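Local coordinates for protein nucleotidyl transferase (Methanothermobacter thermautotrophicus, PDB 6PLJ) that probably acts as a nucleotidyltransferase of the MobA-like NTP transferase family, in an archaeon whose cell wall is made of pseudomurein, at residues A178-L181 / R182-P186; P194-W197 / M198-E201. All coordinates share one frame; numbering follows the deposited sequence.

Contact 1 of 2, residues A178-L181 / R182-P186; sequences ADLL and RDYLP
Leu185 and Leu181, four residues apart, meet through both backbone and side chain. Leu185 N donates to Leu181 O at 2.8 Å with an N-H...O angle of 161°, and alongside this bond Leu185 CD1 packs on Leu181 CB at 3.9 Å. Cutting Leu185 back to an alanine removes CG and both methyls, which is likely to leave Leu181 CB without its apolar neighbour and to open a gap beside Leu114 and Leu195, which the leucine also touches.

The next pair is Leu180 and Tyr184. Tyr184 N donates to Leu180 O at 3.0 Å, and the same oxygen sits at the edge of the phenol, near the ring plane, 3.5 Å from Tyr184 CD2. CG of Leu180 points opposite its backbone N (chi1 -179°), beside the carbonyl carbon; this carries Leu180 CD2, with CG close behind it, to 3.9 Å from Tyr184 CD2, the two side chains crossing at a slant.

On the exposed side, Asp179 O accepts from Asp183 N and also from a water at 2.7 Å. That water reaches Asp183 OD1 too, through a weak bond of 2.8 Å, tying the carboxylate back to the preceding turn.

Further out, Tyr184 OH is hydrogen-bonded to Asp202, which fixes the far end of the ring. Leu181 rests on Ile126 and Cys128 of strand 125-130, while Arg182 lies against helix 110-120. The successive i to i+4 bonds, with Leu181 and Leu185 buried and Asp179 and Asp183 exposed, describe a short amphipathic alpha-helix covering the mixed central sheet of the MobA-like NTP transferase domain.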
ATOM      1  N   ALA A 178      10.675  11.707  -0.963  1.00 10.58           N
ATOM      2  CA  ALA A 178      10.963  11.260   0.389  1.00 10.90           C
ATOM      3  C   ALA A 178      10.973  12.435   1.375  1.00 10.67           C
ATOM      4  O   ALA A 178      10.426  12.311   2.459  1.00  9.92           O
ATOM      5  CB  ALA A 178      12.284  10.496   0.448  1.00 11.31           C
ATOM      6  N   ASP A 179      11.549  13.586   1.000  1.00 11.27           N
ATOM      7  CA  ASP A 179      11.577  14.720   1.933  1.00 11.72           C
ATOM      8  C   ASP A 179      10.150  15.173   2.238  1.00 11.16           C
ATOM      9  O   ASP A 179       9.841  15.483   3.382  1.00 11.35           O
ATOM     10  CB  ASP A 179      12.317  15.934   1.371  1.00 12.72           C
ATOM     11  CG  ASP A 179      13.812  15.785   1.347  1.00 14.22           C
ATOM     12  OD1 ASP A 179      14.370  14.874   1.994  1.00 15.58           O
ATOM     13  OD2 ASP A 179      14.444  16.649   0.680  1.00 15.33           O
ATOM     14  N   LEU A 180       9.295  15.224   1.216  1.00 10.99           N
ATOM     15  CA  LEU A 180       7.902  15.633   1.415  1.00 11.01           C
ATOM     16  C   LEU A 180       7.202  14.649   2.343  1.00 10.80           C
ATOM     17  O   LEU A 180       6.466  15.050   3.256  1.00 10.34           O
ATOM     18  CB  LEU A 180       7.176  15.738   0.078  1.00 11.46           C
ATOM     19  CG  LEU A 180       5.708  16.193   0.150  1.00 12.03           C
ATOM     20  CD1 LEU A 180       5.349  17.041  -1.055  1.00 12.60           C
ATOM     21  CD2 LEU A 180       4.739  15.028   0.295  1.00 11.96           C
ATOM     22  N   LEU A 181       7.397  13.355   2.123  1.00 10.43           N
ATOM     23  CA  LEU A 181       6.809  12.372   3.049  1.00 10.58           C
ATOM     24  C   LEU A 181       7.339  12.493   4.478  1.00 10.94           C
ATOM     25  O   LEU A 181       6.591  12.313   5.441  1.00 10.95           O
ATOM     26  CB  LEU A 181       6.979  10.945   2.536  1.00 10.46           C
ATOM     27  CG  LEU A 181       6.161  10.642   1.285  1.00 10.62           C
ATOM     28  CD1 LEU A 181       6.600   9.327   0.665  1.00 11.13           C
ATOM     29  CD2 LEU A 181       4.675  10.615   1.617  1.00 10.91           C
ATOM     30  N   ARG A 182       8.628  12.784   4.629  1.00 11.12           N
ATOM     31  CA  ARG A 182       9.191  12.956   5.961  1.00 12.01           C
ATOM     32  C   ARG A 182       8.601  14.175   6.667  1.00 12.39           C
ATOM     33  O   ARG A 182       8.525  14.184   7.884  1.00 13.29           O
ATOM     34  CB  ARG A 182      10.722  13.051   5.909  1.00 12.46           C
ATOM     35  CG  ARG A 182      11.435  11.757   5.553  1.00 13.31           C
ATOM     36  CD  ARG A 182      11.186  10.628   6.539  1.00 14.03           C
ATOM     37  NE  ARG A 182      11.705  10.861   7.888  1.00 15.10           N
ATOM     38  CZ  ARG A 182      12.876  10.425   8.364  1.00 16.32           C
ATOM     39  NH1 ARG A 182      13.207  10.689   9.616  1.00 17.60           N
ATOM     40  NH2 ARG A 182      13.718   9.725   7.613  1.00 16.82           N
ATOM     41  N   ASP A 183       8.173  15.185   5.918  1.00 12.64           N
ATOM     42  CA  ASP A 183       7.494  16.352   6.519  1.00 12.84           C
ATOM     43  C   ASP A 183       6.014  16.105   6.831  1.00 13.70           C
ATOM     44  O   ASP A 183       5.515  16.607   7.839  1.00 15.42           O
ATOM     45  CB  ASP A 183       7.657  17.584   5.628  1.00 12.88           C
ATOM     46  CG  ASP A 183       9.096  18.110   5.608  1.00 12.63           C
ATOM     47  OD1 ASP A 183       9.871  17.804   6.540  1.00 13.43           O
ATOM     48  OD2 ASP A 183       9.428  18.849   4.665  1.00 12.50           O
ATOM     49  N   TYR A 184       5.315  15.341   5.993  1.00 13.36           N
ATOM     50  CA  TYR A 184       3.868  15.098   6.196  1.00 13.93           C
ATOM     51  C   TYR A 184       3.531  13.881   7.044  1.00 14.22           C
ATOM     52  O   TYR A 184       2.634  13.961   7.872  1.00 14.09           O
ATOM     53  CB  TYR A 184       3.128  15.019   4.856  1.00 14.62           C
ATOM     54  CG  TYR A 184       2.760  16.370   4.333  1.00 15.77           C
ATOM     55  CD1 TYR A 184       1.628  17.032   4.816  1.00 17.36           C
ATOM     56  CD2 TYR A 184       3.541  17.008   3.378  1.00 16.49           C
ATOM     57  CE1 TYR A 184       1.280  18.293   4.349  1.00 18.45           C
ATOM     58  CE2 TYR A 184       3.198  18.269   2.899  1.00 18.07           C
ATOM     59  CZ  TYR A 184       2.075  18.904   3.394  1.00 18.96           C
ATOM     60  OH  TYR A 184       1.749  20.153   2.921  1.00 22.24           O
ATOM     61  N   LEU A 185       4.219  12.753   6.854  1.00 13.29           N
ATOM     62  CA  LEU A 185       3.844  11.532   7.583  1.00 13.93           C
ATOM     63  C   LEU A 185       3.820  11.657   9.113  1.00 15.36           C
ATOM     64  O   LEU A 185       2.972  11.017   9.745  1.00 15.45           O
ATOM     65  CB  LEU A 185       4.710  10.327   7.172  1.00 13.64           C
ATOM     66  CG  LEU A 185       4.449   9.790   5.767  1.00 13.15           C
ATOM     67  CD1 LEU A 185       5.506   8.767   5.390  1.00 13.04           C
ATOM     68  CD2 LEU A 185       3.050   9.177   5.629  1.00 13.44           C
ATOM     69  N   PRO A 186       4.704  12.479   9.713  1.00 16.32           N
ATOM     70  CA  PRO A 186       4.602  12.667  11.178  1.00 17.48           C
ATOM     71  C   PRO A 186       3.335  13.376  11.659  1.00 19.31           C
ATOM     72  O   PRO A 186       3.032  13.324  12.864  1.00 20.89           O
ATOM     73  CB  PRO A 186       5.817  13.532  11.508  1.00 17.42           C
ATOM     74  CG  PRO A 186       6.774  13.301  10.402  1.00 17.11           C
ATOM     75  CD  PRO A 186       5.903  13.151   9.185  1.00 16.61           C
TER
HETATM   76  O   HOH W   1      11.819  16.707   4.838  1.00 14.13           O

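Contact 2 of 2, residues P194-W197 / M198-E201; sequences PLLW and MMLE
Met198, Met199, Leu200 and Glu201 donate their backbone N-H groups to Pro194 O, Leu195 O, Leu196 O and Trp197 O in turn. The bonds run from 2.9 Å (Met199 N to Leu195 O) to 3.0 Å (Glu201 N to Trp197 O), and none bends below 160° at the hydrogen: regular alpha-helix without a kink. Pro194 fits because it stands in the first turn of helix 192-201, where its missing N-H costs the bonding pattern nothing.

Among the side chains, Met199 extends beyond CG and passes over the preceding turn. Its CG lies 3.3 Å from Leu195 O, and its sulfur SD crosses Leu196 at an angle, 4.2 Å from the methyl CD2. Leu196 then reaches Ile155 and Met199 reaches Val153, both on strand 152-157. Trp197 and Leu200 touch more loosely, with Trp197 CE3 4.4 Å from Leu200 CD1. The indole is steadied from its other end, where NE1 makes a weak hydrogen bond to Asn193 OD1 and the side chain touches Asn166 and Ala167. With chi1 at -71° the CG of Glu201 stands beside the backbone N, 3.3 Å from Trp197 O, and the chain runs on extended to an exposed carboxylate.

Every directional bond between the two turns is therefore a main-chain one. The side chains add dispersion contacts: Leu196 and Met199, through Ile155 and Val153, mark an apolar face packed on the sheet, while the indole lies apart, at the loop.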
ATOM      1  N   PRO A 194      -6.815  11.603   5.541  1.00 20.08           N
ATOM      2  CA  PRO A 194      -6.712  12.956   6.127  1.00 20.93           C
ATOM      3  C   PRO A 194      -5.427  13.714   5.761  1.00 20.04           C
ATOM      4  O   PRO A 194      -5.477  14.931   5.522  1.00 20.18           O
ATOM      5  CB  PRO A 194      -6.808  12.693   7.636  1.00 20.89           C
ATOM      6  CG  PRO A 194      -7.573  11.432   7.744  1.00 21.51           C
ATOM      7  CD  PRO A 194      -7.144  10.598   6.566  1.00 21.52           C
ATOM      8  N   LEU A 195      -4.293  13.011   5.662  1.00 20.02           N
ATOM      9  CA  LEU A 195      -3.060  13.649   5.184  1.00 19.10           C
ATOM     10  C   LEU A 195      -3.134  14.168   3.759  1.00 18.02           C
ATOM     11  O   LEU A 195      -2.523  15.176   3.442  1.00 18.44           O
ATOM     12  CB  LEU A 195      -1.838  12.705   5.282  1.00 20.02           C
ATOM     13  CG  LEU A 195      -1.101  12.582   6.598  1.00 20.89           C
ATOM     14  CD1 LEU A 195       0.128  11.699   6.392  1.00 20.50           C
ATOM     15  CD2 LEU A 195      -0.697  13.944   7.160  1.00 20.47           C
ATOM     16  N   LEU A 196      -3.834  13.455   2.875  1.00 16.50           N
ATOM     17  CA  LEU A 196      -3.956  13.901   1.499  1.00 16.56           C
ATOM     18  C   LEU A 196      -4.775  15.209   1.415  1.00 17.39           C
ATOM     19  O   LEU A 196      -4.431  16.119   0.663  1.00 17.51           O
ATOM     20  CB  LEU A 196      -4.587  12.808   0.641  1.00 16.32           C
ATOM     21  CG  LEU A 196      -3.779  11.516   0.527  1.00 15.90           C
ATOM     22  CD1 LEU A 196      -4.633  10.416  -0.083  1.00 16.12           C
ATOM     23  CD2 LEU A 196      -2.523  11.740  -0.294  1.00 15.55           C
ATOM     24  N   TRP A 197      -5.835  15.278   2.208  1.00 18.86           N
ATOM     25  CA  TRP A 197      -6.636  16.504   2.327  1.00 19.88           C
ATOM     26  C   TRP A 197      -5.804  17.662   2.892  1.00 21.19           C
ATOM     27  O   TRP A 197      -5.929  18.787   2.427  1.00 22.16           O
ATOM     28  CB  TRP A 197      -7.857  16.269   3.210  1.00 19.72           C
ATOM     29  CG  TRP A 197      -8.949  15.474   2.569  1.00 19.37           C
ATOM     30  CD1 TRP A 197      -9.315  14.195   2.867  1.00 19.87           C
ATOM     31  CD2 TRP A 197      -9.858  15.925   1.557  1.00 19.77           C
ATOM     32  NE1 TRP A 197     -10.381  13.813   2.096  1.00 19.48           N
ATOM     33  CE2 TRP A 197     -10.740  14.856   1.286  1.00 19.70           C
ATOM     34  CE3 TRP A 197     -10.011  17.125   0.852  1.00 20.07           C
ATOM     35  CZ2 TRP A 197     -11.774  14.952   0.346  1.00 19.52           C
ATOM     36  CZ3 TRP A 197     -11.034  17.219  -0.098  1.00 20.39           C
ATOM     37  CH2 TRP A 197     -11.896  16.134  -0.341  1.00 19.82           C
ATOM     38  N   MET A 198      -4.966  17.367   3.886  0.50 22.76           N
ATOM     39  CA  MET A 198      -4.006  18.341   4.428  0.50 24.16           C
ATOM     40  C   MET A 198      -3.071  18.871   3.350  0.50 23.61           C
ATOM     41  O   MET A 198      -2.895  20.081   3.213  0.50 24.43           O
ATOM     42  CB  MET A 198      -3.161  17.702   5.527  0.50 26.29           C
ATOM     43  CG  MET A 198      -3.745  17.771   6.922  0.50 28.14           C
ATOM     44  SD  MET A 198      -2.441  17.487   8.132  0.50 32.02           S
ATOM     45  CE  MET A 198      -1.125  18.466   7.410  0.50 31.16           C
ATOM     46  N   MET A 199      -2.475  17.953   2.587  1.00 21.95           N
ATOM     47  CA  MET A 199      -1.615  18.307   1.463  1.00 21.64           C
ATOM     48  C   MET A 199      -2.292  19.225   0.444  1.00 22.92           C
ATOM     49  O   MET A 199      -1.709  20.221   0.011  1.00 22.18           O
ATOM     50  CB  MET A 199      -1.127  17.046   0.731  1.00 21.47           C
ATOM     51  CG  MET A 199      -0.091  16.248   1.487  1.00 20.71           C
ATOM     52  SD  MET A 199       0.268  14.699   0.616  1.00 19.76           S
ATOM     53  CE  MET A 199       1.252  13.914   1.888  1.00 20.24           C
ATOM     54  N   LEU A 200      -3.519  18.880   0.057  1.00 22.34           N
ATOM     55  CA  LEU A 200      -4.276  19.718  -0.872  1.00 23.02           C
ATOM     56  C   LEU A 200      -4.527  21.125  -0.305  1.00 23.64           C
ATOM     57  O   LEU A 200      -4.359  22.110  -1.030  1.00 24.56           O
ATOM     58  CB  LEU A 200      -5.600  19.045  -1.240  1.00 22.90           C
ATOM     59  CG  LEU A 200      -5.459  17.816  -2.148  1.00 21.97           C
ATOM     60  CD1 LEU A 200      -6.772  17.041  -2.165  1.00 22.42           C
ATOM     61  CD2 LEU A 200      -5.047  18.196  -3.558  1.00 22.12           C
ATOM     62  N   GLU A 201      -4.894  21.204   0.971  1.00 25.80           N
ATOM     63  CA  GLU A 201      -5.090  22.498   1.668  1.00 28.15           C
ATOM     64  C   GLU A 201      -3.811  23.334   1.653  1.00 29.04           C
ATOM     65  O   GLU A 201      -3.857  24.556   1.462  1.00 28.54           O
ATOM     66  CB  GLU A 201      -5.531  22.279   3.114  1.00 29.58           C
ATOM     67  CG  GLU A 201      -6.956  21.760   3.269  0.70 31.76           C
ATOM     68  CD  GLU A 201      -7.221  21.082   4.609  0.70 33.77           C
ATOM     69  OE1 GLU A 201      -6.340  21.088   5.500  0.70 35.60           O
ATOM     70  OE2 GLU A 201      -8.332  20.537   4.776  0.70 35.58           O
TER

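How the contacts relate
Contact 1 precedes contact 2 along the chain, on consecutive helices 178-184 and 192-201, and their centres lie 12 Å apart on the same side of the chain's centre. The helices touch directly: Met199 CE reaches Tyr184 CB at 3.7 Å, and Leu195 CD1 comes to 3.9 Å from Leu185 CA. Val204, just before strand 205-210, is touched from both helices. Contact 1 rests on strand 125-130 and contact 2 on strand 152-157; strand 174-177, which leads into the first helix, runs between those two in the mixed sheet. The touching helices thus probably form one packed layer over this part of the mixed sheet of the MobA-like domain.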